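Local coordinates for FOKI restriction endonuclease (Planomicrobium okeanokoites, PDB 2FOK), which recognises a specific DNA sequence and cleaves the DNA a short distance away, as a metal-dependent type IIS restriction endonuclease, at residues E339-E342 against T343-D347. Numbering follows the deposited sequence.
Sequences EVIE and TIEND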
loop_
_atom_site.group_PDB
_atom_site.type_symbol
_atom_site.label_atom_id
_atom_site.label_comp_id
_atom_site.label_asym_id
_atom_site.label_seq_id
_atom_site.Cartn_x
_atom_site.Cartn_y
_atom_site.Cartn_z
ATOM N N GLU A 339 21.544 -12.504 -3.094
ATOM C CA GLU A 339 20.687 -11.992 -2.034
ATOM C C GLU A 339 21.044 -12.531 -0.656
ATOM O O GLU A 339 21.687 -13.569 -0.526
ATOM C CB GLU A 339 19.225 -12.322 -2.354
ATOM C CG GLU A 339 18.342 -11.107 -2.564
ATOM C CD GLU A 339 19.039 -10.016 -3.347
ATOM O OE1 GLU A 339 18.988 -10.050 -4.600
ATOM O OE2 GLU A 339 19.640 -9.127 -2.708
ATOM N N VAL A 340 20.620 -11.805 0.374
ATOM C CA VAL A 340 20.859 -12.185 1.763
ATOM C C VAL A 340 19.608 -12.907 2.257
ATOM O O VAL A 340 18.495 -12.546 1.879
ATOM C CB VAL A 340 21.123 -10.932 2.626
ATOM C CG1 VAL A 340 20.824 -11.222 4.080
ATOM C CG2 VAL A 340 22.564 -10.477 2.447
ATOM N N ILE A 341 19.788 -13.920 3.099
ATOM C CA ILE A 341 18.661 -14.712 3.608
ATOM C C ILE A 341 17.412 -13.942 4.062
ATOM O O ILE A 341 16.291 -14.390 3.808
ATOM C CB ILE A 341 19.099 -15.645 4.791
ATOM C CG1 ILE A 341 20.166 -16.646 4.327
ATOM C CG2 ILE A 341 17.902 -16.398 5.338
ATOM C CD1 ILE A 341 19.659 -17.721 3.381
ATOM N N GLU A 342 17.581 -12.804 4.732
ATOM C CA GLU A 342 16.411 -12.063 5.207
ATOM C C GLU A 342 15.689 -11.222 4.153
ATOM O O GLU A 342 14.565 -10.782 4.374
ATOM C CB GLU A 342 16.768 -11.192 6.416
ATOM C CG GLU A 342 18.189 -10.706 6.432
ATOM C CD GLU A 342 19.117 -11.680 7.105
ATOM O OE1 GLU A 342 18.931 -11.964 8.306
ATOM O OE2 GLU A 342 20.036 -12.165 6.426
ATOM N N THR A 343 16.331 -10.990 3.017
ATOM C CA THR A 343 15.685 -10.250 1.942
ATOM C C THR A 343 14.768 -11.273 1.279
ATOM O O THR A 343 13.627 -10.971 0.932
ATOM C CB THR A 343 16.696 -9.740 0.893
ATOM O OG1 THR A 343 17.321 -8.536 1.362
ATOM C CG2 THR A 343 15.984 -9.438 -0.417
ATOM N N ILE A 344 15.285 -12.491 1.125
ATOM C CA ILE A 344 14.541 -13.594 0.528
ATOM C C ILE A 344 13.352 -13.967 1.414
ATOM O O ILE A 344 12.278 -14.304 0.910
ATOM C CB ILE A 344 15.450 -14.842 0.313
ATOM C CG1 ILE A 344 16.619 -14.477 -0.601
ATOM C CG2 ILE A 344 14.647 -15.987 -0.295
ATOM C CD1 ILE A 344 17.704 -15.522 -0.672
ATOM N N GLU A 345 13.541 -13.893 2.728
ATOM C CA GLU A 345 12.473 -14.204 3.684
ATOM C C GLU A 345 11.355 -13.158 3.603
ATOM O O GLU A 345 10.178 -13.493 3.703
ATOM C CB GLU A 345 13.019 -14.231 5.124
ATOM C CG GLU A 345 13.960 -15.377 5.437
ATOM C CD GLU A 345 14.501 -15.339 6.871
ATOM O OE1 GLU A 345 14.730 -14.234 7.407
ATOM O OE2 GLU A 345 14.703 -16.421 7.461
ATOM N N ASN A 346 11.721 -11.888 3.429
ATOM C CA ASN A 346 10.718 -10.827 3.340
ATOM C C ASN A 346 9.976 -10.906 2.015
ATOM O O ASN A 346 8.791 -10.579 1.928
ATOM C CB ASN A 346 11.366 -9.444 3.489
ATOM C CG ASN A 346 10.329 -8.315 3.559
ATOM O OD1 ASN A 346 9.713 -8.076 4.603
ATOM N ND2 ASN A 346 10.146 -7.616 2.450
ATOM N N ASP A 347 10.682 -11.344 0.982
ATOM C CA ASP A 347 10.090 -11.497 -0.341
ATOM C C ASP A 347 9.053 -12.627 -0.303
ATOM O O ASP A 347 8.078 -12.604 -1.034
ATOM C CB ASP A 347 11.184 -11.828 -1.369
ATOM C CG ASP A 347 11.777 -10.591 -2.021
ATOM O OD1 ASP A 347 11.281 -9.472 -1.766
ATOM O OD2 ASP A 347 12.753 -10.738 -2.793
#
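Val340 O accepts two backbone N-H groups. Thr343 N reaches it at 2.9 Å from above the carbonyl plane. Ile344 N lies nearly along the C=O axis, 3.3 Å from Val340 O, and its N-H...O line is close to straight at 166°. Glu345 N then bonds to Ile341 O. Asn346 N bonds to Glu342 O.

This is the N-terminal first turn of helix 341-352, with Val340 as the N-cap residue. The helix belongs to the D3 domain, a member of the helix-turn-helix clan, and packs against helices 303-319, 325-334 and 389-398.

Aliphatic contacts join the residue before the cap to this turn. Glu339 CG meets Thr343 CG2 at 3.6 Å. Glu339 CB lies 3.8 Å from Ile344 CG1. The Glu339 carboxylate is held elsewhere: OE1 by Tyr305 and OE2 by a salt bridge to Lys387. In Thr343, OG1 lies beside the backbone N, anti to the carbonyl carbon (chi1 -81°), and CG2 is the branch turned to Glu339 CG.

Glu345 sets its CG beside its own backbone N and anti to the carbonyl carbon (chi1 -69°). This places Glu345 CG 3.0 Å from Ile341 O. The rest of the chain runs on extended. Its OE2 lies 3.8 Å from Ile341 CG2, and its OE1 rests 3.5 Å from Glu342 CA. Cut back to alanine, Glu345 would lose its carboxylate, and Ile341 CG2 would probably be left without that neighbour.

Like charges also come near one another. Glu342 OE1 and Glu345 OE1 are 4.9 Å apart, which may be mildly unfavourable, though the positive N-terminal end of the helix probably offsets it. Glu342 OE2 is hydrogen-bonded to His399 ND1, and Thr343 OG1 to Ser395 OG of helix 389-398.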